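PDB 3DB2: putative NADPH-dependent oxidoreductase from Desulfitobacterium hafniense DCB-2, which probably catalyses NADPH-dependent oxidation or reduction of an unidentified substrate, as a two-domain Rossmann-fold enzyme of the GFO/IDH/MocA family. Local coordinates for residues Thr39-Lys42 / Arg43-Phe46; Ser102-His105 / Ala106-Asp110; Gln255-Phe258 / Ser259-Ser262. One frame throughout, in Å; residues are numbered along the deposited sequence. Where two conformers were deposited one is given.

Interaction 1 of 3, residues Thr39-Lys42 / Arg43-Phe46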
loop_
_atom_site.group_PDB
_atom_site.type_symbol
_atom_site.label_atom_id
_atom_site.label_comp_id
_atom_site.label_asym_id
_atom_site.label_seq_id
_atom_site.Cartn_x
_atom_site.Cartn_y
_atom_site.Cartn_z
ATOM N N THR C 39 -4.945 12.125 40.740
ATOM C CA THR C 39 -5.788 11.298 41.587
ATOM C C THR C 39 -4.994 10.427 42.554
ATOM O O THR C 39 -4.239 9.581 42.078
ATOM C CB THR C 39 -6.647 10.343 40.719
ATOM O OG1 THR C 39 -7.411 11.124 39.792
ATOM C CG2 THR C 39 -7.604 9.543 41.583
ATOM N N GLU C 40 -5.226 10.651 43.842
ATOM C CA GLU C 40 -4.662 9.929 44.968
ATOM C C GLU C 40 -4.783 8.414 44.775
ATOM O O GLU C 40 -3.847 7.644 44.985
ATOM C CB GLU C 40 -5.329 10.305 46.305
ATOM C CG GLU C 40 -5.320 9.229 47.371
ATOM C CD GLU C 40 -5.489 9.727 48.794
ATOM O OE1 GLU C 40 -6.630 9.988 49.241
ATOM O OE2 GLU C 40 -4.479 9.866 49.522
ATOM N N ASP C 41 -5.968 7.976 44.372
ATOM C CA ASP C 41 -6.228 6.565 44.144
ATOM C C ASP C 41 -5.298 6.036 43.054
ATOM O O ASP C 41 -4.728 4.952 43.185
ATOM C CB ASP C 41 -7.701 6.434 43.773
ATOM C CG ASP C 41 -8.590 6.470 45.013
ATOM O OD1 ASP C 41 -8.066 6.388 46.148
ATOM O OD2 ASP C 41 -9.818 6.584 44.851
ATOM N N LYS C 42 -5.140 6.809 41.976
ATOM C CA LYS C 42 -4.221 6.347 40.919
ATOM C C LYS C 42 -2.833 6.177 41.511
ATOM O O LYS C 42 -2.086 5.244 41.204
ATOM C CB LYS C 42 -4.273 7.304 39.744
ATOM C CG LYS C 42 -5.124 6.865 38.567
ATOM C CD LYS C 42 -5.466 8.022 37.660
ATOM C CE LYS C 42 -6.696 7.803 36.807
ATOM N NZ LYS C 42 -6.805 8.842 35.737
ATOM N N ARG C 43 -2.406 7.067 42.412
ATOM C CA ARG C 43 -1.060 6.903 42.964
ATOM C C ARG C 43 -1.071 5.734 43.937
ATOM O O ARG C 43 -0.086 5.013 44.081
ATOM C CB ARG C 43 -0.576 8.157 43.673
ATOM C CG ARG C 43 -0.475 9.376 42.770
ATOM C CD ARG C 43 -1.668 10.299 42.904
ATOM N NE ARG C 43 -1.764 10.901 44.232
ATOM C CZ ARG C 43 -2.051 12.137 44.576
ATOM N NH1 ARG C 43 -2.316 13.079 43.689
ATOM N NH2 ARG C 43 -2.075 12.415 45.878
ATOM N N GLU C 44 -2.208 5.549 44.602
ATOM C CA GLU C 44 -2.391 4.431 45.525
ATOM C C GLU C 44 -1.988 3.099 44.900
ATOM O O GLU C 44 -1.095 2.388 45.357
ATOM C CB GLU C 44 -3.879 4.359 45.901
ATOM C CG GLU C 44 -4.344 5.526 46.747
ATOM C CD GLU C 44 -3.629 5.660 48.078
ATOM O OE1 GLU C 44 -4.237 6.236 49.019
ATOM O OE2 GLU C 44 -2.471 5.207 48.214
ATOM N N LYS C 45 -2.714 2.755 43.861
ATOM C CA LYS C 45 -2.643 1.473 43.161
ATOM C C LYS C 45 -1.237 1.279 42.626
ATOM O O LYS C 45 -0.553 0.278 42.839
ATOM C CB LYS C 45 -3.716 1.533 42.088
ATOM C CG LYS C 45 -3.887 0.276 41.277
ATOM C CD LYS C 45 -5.255 0.239 40.616
ATOM C CE LYS C 45 -5.267 -0.765 39.467
ATOM N NZ LYS C 45 -4.558 -2.033 39.808
ATOM N N PHE C 46 -0.725 2.283 41.907
ATOM C CA PHE C 46 0.575 2.118 41.242
ATOM C C PHE C 46 1.682 1.853 42.238
ATOM O O PHE C 46 2.469 0.892 42.181
ATOM C CB PHE C 46 0.805 3.385 40.401
ATOM C CG PHE C 46 1.994 3.264 39.457
ATOM C CD1 PHE C 46 3.249 3.625 39.891
ATOM C CD2 PHE C 46 1.828 2.785 38.166
ATOM C CE1 PHE C 46 4.369 3.526 39.085
ATOM C CE2 PHE C 46 2.940 2.674 37.343
ATOM C CZ PHE C 46 4.195 3.031 37.803
#
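Arg43 N donates to Thr39 O at 3.1 Å, and so begins the run of i to i+4 backbone bonds that holds the first two turns of helix 40-50 together. Lys45 N makes a straight bond to Asp41 O (3.1 Å, N-H...O 169°), and Phe46 N a weak one to Lys42 O at 3.3 Å. Glu44 N also bonds to Glu40 O, but the place of that oxygen is doubtful, because the model sets it too near the Glu44 side chain.

Van der Waals contact is mostly the work of Arg43, which was modelled in two conformers. In the one described here the chain bends at chi2 (99°) and again at chi3, and it folds back toward the helix start. Glu40 CA then lies over one face of the guanidinium, toward its rim, and is 3.1 Å from Arg43 NE. The charges of the pair do not meet, since Glu40 OE2 and Arg43 NH2 are 5.1 Å apart; Arg43 NH1 instead bonds to Ser37 O in the loop before the helix.

Like charges gather on the exposed side. The Glu40 and Glu44 carboxylates have planes only 17° apart, with Glu40 OE2 3.7 Å from Glu44 OE1, and Asp41 OD1 stands 4.8 Å from Glu44 OE1. Repulsion among the three acids is probably eased by solvent and by their place near the helix N terminus.

On the inner side the buried Phe46 ring packs on Leu32 and Cys35 of strand 30-36 and on Ala17 and Ala21 of helix 15-24. Helix 40-50 is thereby seated against the parallel sheet, as the crossover between strands 30-36 and 53-54.

Interaction 2 of 3, residues Ser102-His105 / Ala106-Asp110; sequences SLDH and AQRID
Arg108 reaches back one turn to His105 and Asp104, and its course can be traced atom by atom. Arg108 CB sits 3.5 Å from His105 O. Arg108 CG passes Asp104 O at 3.7 Å, and its CD comes 4.0 Å from Asp104 OD2. At chi3 (61°) the chain bends, which carries the guanidinium round to the His105 side. There Arg108 NH1 approaches His105 CD2 at 3.4 Å; the two side chains run alongside each other in the same direction, but the ring and guanidinium planes stand 80° apart, so the groups touch without stacking, and the Arg108 NH1 to His105 NE2 pair has too poor an angle to be a hydrogen bond. Asp104 OD2 lies at the guanidinium edge, near its plane, yet 4.3 Å from Arg108 NH1, beyond salt-bridge range. The firm polar grip comes from another helix: NH2 forms a salt bridge with Glu84 OE1 of helix 79-88, and NE is hydrogen-bonded outside this turn as well.

On the neighbouring flank, a water joins Asp104 to Gln107, donating to Asp104 OD1 (3.2 Å) and Gln107 OE1 (3.0 Å). It bridges two exposed side chains that do not bond directly. The extended Gln107 chain crosses Leu103 at a slant, its amide carbon CD resting near Leu103 CG.

Backbone bonds of the i to i+4 kind link Ser102, Leu103, Asp104 and His105 to Ala106, Gln107, Arg108 and Ile109 in turn. Ahead of them, Ser102 OG accepts from His105 N in a weak but straight bond (3.3 Å, 172°), the signature of a serine N-cap. Ala106 packs on Leu328 and Leu331 of helix 324-343, while Ile109 meets Ile83. This is the capped start of a Rossmann-fold helix, 103-116, within the beta-alpha-beta unit that connects strands 92-96 and 120-123.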
loop_
_atom_site.group_PDB
_atom_site.type_symbol
_atom_site.label_atom_id
_atom_site.label_comp_id
_atom_site.label_asym_id
_atom_site.label_seq_id
_atom_site.Cartn_x
_atom_site.Cartn_y
_atom_site.Cartn_z
ATOM N N SER C 102 0.410 19.150 18.898
ATOM C CA SER C 102 0.497 20.422 18.175
ATOM C C SER C 102 1.948 20.839 17.953
ATOM O O SER C 102 2.881 20.536 18.700
ATOM C CB SER C 102 -0.255 21.519 18.912
ATOM O OG SER C 102 0.631 22.231 19.762
ATOM N N LEU C 103 2.189 21.578 16.869
ATOM C CA LEU C 103 3.556 22.005 16.579
ATOM C C LEU C 103 4.119 22.893 17.693
ATOM O O LEU C 103 5.284 22.788 18.061
ATOM C CB LEU C 103 3.564 22.732 15.233
ATOM C CG LEU C 103 4.930 23.156 14.695
ATOM C CD1 LEU C 103 5.838 21.962 14.441
ATOM C CD2 LEU C 103 4.799 23.955 13.406
ATOM N N ASP C 104 3.276 23.782 18.197
ATOM C CA ASP C 104 3.654 24.750 19.217
ATOM C C ASP C 104 4.310 24.048 20.404
ATOM O O ASP C 104 5.397 24.366 20.860
ATOM C CB ASP C 104 2.430 25.527 19.708
ATOM C CG ASP C 104 2.835 26.582 20.732
ATOM O OD1 ASP C 104 3.782 27.337 20.431
ATOM O OD2 ASP C 104 2.210 26.637 21.811
ATOM N N HIS C 105 3.636 23.041 20.911
ATOM C CA HIS C 105 4.023 22.197 22.019
ATOM C C HIS C 105 5.302 21.449 21.677
ATOM O O HIS C 105 6.198 21.336 22.519
ATOM C CB HIS C 105 2.879 21.265 22.361
ATOM C CG HIS C 105 1.743 21.876 23.111
ATOM N ND1 HIS C 105 0.768 21.102 23.713
ATOM C CD2 HIS C 105 1.429 23.159 23.387
ATOM C CE1 HIS C 105 -0.105 21.901 24.315
ATOM N NE2 HIS C 105 0.266 23.158 24.130
ATOM N N ALA C 106 5.391 20.940 20.438
ATOM C CA ALA C 106 6.615 20.205 20.084
ATOM C C ALA C 106 7.775 21.179 20.165
ATOM O O ALA C 106 8.864 20.835 20.602
ATOM C CB ALA C 106 6.524 19.604 18.686
ATOM N N GLN C 107 7.528 22.410 19.684
ATOM C CA GLN C 107 8.587 23.431 19.703
ATOM C C GLN C 107 8.944 23.809 21.135
ATOM O O GLN C 107 10.092 24.061 21.485
ATOM C CB GLN C 107 8.123 24.664 18.919
ATOM C CG GLN C 107 8.147 24.433 17.423
ATOM C CD GLN C 107 7.568 25.581 16.623
ATOM O OE1 GLN C 107 6.665 26.304 17.053
ATOM N NE2 GLN C 107 8.111 25.730 15.413
ATOM N N ARG C 108 7.956 23.863 22.021
ATOM C CA ARG C 108 8.264 24.193 23.409
ATOM C C ARG C 108 9.175 23.126 23.990
ATOM O O ARG C 108 10.045 23.449 24.775
ATOM C CB ARG C 108 6.972 24.318 24.218
ATOM C CG ARG C 108 6.375 25.725 24.118
ATOM C CD ARG C 108 4.920 25.743 24.560
ATOM N NE ARG C 108 4.771 25.321 25.953
ATOM C CZ ARG C 108 3.616 25.070 26.548
ATOM N NH1 ARG C 108 2.492 25.212 25.853
ATOM N NH2 ARG C 108 3.577 24.687 27.818
ATOM N N ILE C 109 8.973 21.871 23.599
ATOM C CA ILE C 109 9.704 20.768 24.194
ATOM C C ILE C 109 11.127 20.760 23.668
ATOM O O ILE C 109 12.118 20.572 24.370
ATOM C CB ILE C 109 8.968 19.449 23.915
ATOM C CG1 ILE C 109 7.605 19.363 24.598
ATOM C CG2 ILE C 109 9.856 18.279 24.266
ATOM C CD1 ILE C 109 6.714 18.292 23.999
ATOM N N ASP C 110 11.304 20.989 22.371
ATOM C CA ASP C 110 12.668 21.100 21.837
ATOM C C ASP C 110 13.416 22.226 22.550
ATOM O O ASP C 110 14.569 22.093 22.945
ATOM C CB ASP C 110 12.568 21.303 20.333
ATOM C CG ASP C 110 13.869 21.196 19.562
ATOM O OD1 ASP C 110 14.799 20.487 19.995
ATOM O OD2 ASP C 110 13.960 21.851 18.494
HETATM O O HOH W 1 3.883 27.463 17.225
#

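Interaction 3 of 3, residues Gln255-Phe258 / Ser259-Ser262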
loop_
_atom_site.group_PDB
_atom_site.type_symbol
_atom_site.label_atom_id
_atom_site.label_comp_id
_atom_site.label_asym_id
_atom_site.label_seq_id
_atom_site.Cartn_x
_atom_site.Cartn_y
_atom_site.Cartn_z
ATOM N N GLN C 255 5.006 -8.728 8.957
ATOM C CA GLN C 255 3.723 -8.733 9.621
ATOM C C GLN C 255 3.902 -8.845 11.132
ATOM O O GLN C 255 4.677 -9.688 11.567
ATOM C CB GLN C 255 2.845 -9.917 9.172
ATOM C CG GLN C 255 2.158 -9.769 7.838
ATOM C CD GLN C 255 0.882 -8.956 7.861
ATOM O OE1 GLN C 255 0.340 -8.627 8.918
ATOM N NE2 GLN C 255 0.353 -8.595 6.689
ATOM N N LEU C 256 3.209 -8.029 11.902
ATOM C CA LEU C 256 3.229 -8.181 13.363
ATOM C C LEU C 256 1.833 -8.342 13.933
ATOM O O LEU C 256 0.924 -7.665 13.450
ATOM C CB LEU C 256 3.920 -6.970 13.965
ATOM C CG LEU C 256 3.860 -6.808 15.488
ATOM C CD1 LEU C 256 4.809 -7.833 16.112
ATOM C CD2 LEU C 256 4.171 -5.367 15.823
ATOM N N ASP C 257 1.658 -9.215 14.933
ATOM C CA ASP C 257 0.429 -9.323 15.688
ATOM C C ASP C 257 0.509 -8.314 16.836
ATOM O O ASP C 257 1.128 -8.625 17.859
ATOM C CB ASP C 257 0.221 -10.693 16.309
ATOM C CG ASP C 257 -1.081 -10.810 17.069
ATOM O OD1 ASP C 257 -1.842 -9.838 17.212
ATOM O OD2 ASP C 257 -1.352 -11.960 17.492
ATOM N N PHE C 258 -0.071 -7.146 16.622
ATOM C CA PHE C 258 0.049 -6.018 17.533
ATOM C C PHE C 258 -0.548 -6.314 18.917
ATOM O O PHE C 258 -0.314 -5.568 19.884
ATOM C CB PHE C 258 -0.583 -4.735 16.932
ATOM C CG PHE C 258 -0.041 -3.509 17.652
ATOM C CD1 PHE C 258 1.183 -2.977 17.298
ATOM C CD2 PHE C 258 -0.753 -2.917 18.686
ATOM C CE1 PHE C 258 1.673 -1.865 17.965
ATOM C CE2 PHE C 258 -0.270 -1.804 19.359
ATOM C CZ PHE C 258 0.966 -1.298 18.996
ATOM N N SER C 259 -1.306 -7.384 19.012
ATOM C CA SER C 259 -1.923 -7.788 20.274
ATOM C C SER C 259 -0.850 -8.206 21.251
ATOM O O SER C 259 -1.140 -8.199 22.464
ATOM C CB SER C 259 -2.981 -8.862 20.032
ATOM O OG SER C 259 -2.428 -10.116 19.728
ATOM N N TRP C 260 0.350 -8.526 20.782
ATOM C CA TRP C 260 1.460 -8.853 21.672
ATOM C C TRP C 260 2.429 -7.702 21.937
ATOM O O TRP C 260 3.496 -7.911 22.516
ATOM C CB TRP C 260 2.250 -10.055 21.111
ATOM C CG TRP C 260 1.390 -11.270 21.216
ATOM C CD1 TRP C 260 0.408 -11.700 20.365
ATOM C CD2 TRP C 260 1.477 -12.213 22.296
ATOM N NE1 TRP C 260 -0.125 -12.878 20.862
ATOM C CE2 TRP C 260 0.508 -13.206 22.032
ATOM C CE3 TRP C 260 2.281 -12.301 23.440
ATOM C CZ2 TRP C 260 0.360 -14.265 22.916
ATOM C CZ3 TRP C 260 2.110 -13.369 24.308
ATOM C CH2 TRP C 260 1.146 -14.346 24.036
ATOM N N TRP C 261 2.076 -6.503 21.548
ATOM C CA TRP C 261 2.852 -5.308 21.792
ATOM C C TRP C 261 3.231 -5.118 23.270
ATOM O O TRP C 261 4.400 -4.890 23.596
ATOM C CB TRP C 261 2.059 -4.107 21.308
ATOM C CG TRP C 261 2.862 -2.854 21.232
ATOM C CD1 TRP C 261 2.727 -1.795 22.087
ATOM C CD2 TRP C 261 3.896 -2.492 20.304
ATOM N NE1 TRP C 261 3.612 -0.810 21.740
ATOM C CE2 TRP C 261 4.336 -1.199 20.661
ATOM C CE3 TRP C 261 4.488 -3.131 19.207
ATOM C CZ2 TRP C 261 5.337 -0.534 19.966
ATOM C CZ3 TRP C 261 5.485 -2.475 18.513
ATOM C CH2 TRP C 261 5.904 -1.187 18.893
ATOM N N SER C 262 2.243 -5.222 24.151
ATOM C CA SER C 262 2.479 -4.996 25.579
ATOM C C SER C 262 3.381 -6.045 26.217
ATOM O O SER C 262 4.125 -5.766 27.163
ATOM C CB SER C 262 1.095 -4.891 26.266
ATOM O OG SER C 262 0.524 -6.189 26.389
#
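Asp257 O accepts from Trp260 N (3.0 Å, N-H...O 170°) and Phe258 O from Trp261 N (3.1 Å), two successive i to i+3 bonds that wind the chain into a short 3-10 turn just after strand 250-256.

The turn is fastened at its start by the Asp257 carboxylate. Asp257 OD1 takes two bonds, from Ser259 OG at 2.6 Å and from Ser259 N at 3.1 Å; both reach it from the same face of the carboxylate, and the bond to the amide makes an Asx turn. The other oxygen, Asp257 OD2, lies near the plane of the Trp260 indole, at its edge, 3.4 Å from Trp260 CD1, with ring and carboxylate planes steeply inclined.

Aromatic packing forms the second half of the contact. The Phe258 ring and the five-membered ring of Trp261 make an offset stack, centroids 4.2 Å apart and planes at 18°, in which Phe258 CE1 sits over the indole near its rim. Trp261 CB adds a CH-pi contact over the centre of the phenyl face, 3.8 Å from its centroid. With CG turned away from its own backbone nitrogen (chi1 -167°), Trp261 lays its indole across Phe258 and presents its benzo edge to Leu256, where Trp261 CE3 meets Leu256 CD2 at 4.1 Å. An alanine at Trp261 would keep CB over the phenyl face but lose the indole, which would probably leave Phe258 without its stacking partner and open a gap beside Leu256 CD2.

Further out, Trp261 meets the rings of His185 and His302, and Phe258 meets Phe154 and Phe241. An Asx turn running into a 3-10 turn here carries the chain out of strand 250-256 into the loop that leads to strand 271-278, in the large mixed sheet characteristic of the GFO/IDH/MocA C-terminal domain.

From the N terminus the three contacts follow in series; none encloses or crosses another, and each is local, its two segments adjoining in sequence, and closes no long loop. Interaction 1 starts helix 40-50, between strands 30-36 and 53-54 near one edge of the parallel sheet. Interaction 2 starts helix 103-116, leading to strand 120-123 at the other edge, a helix that packs on helices 79-88 and 324-343. These two share the NAD-binding Rossmann fold, with centres about 29 Å apart. Interaction 3 belongs to the mixed sheet of the C-terminal domain, its centre about 30 Å from that of interaction 2, on the opposite side of the chain's centre.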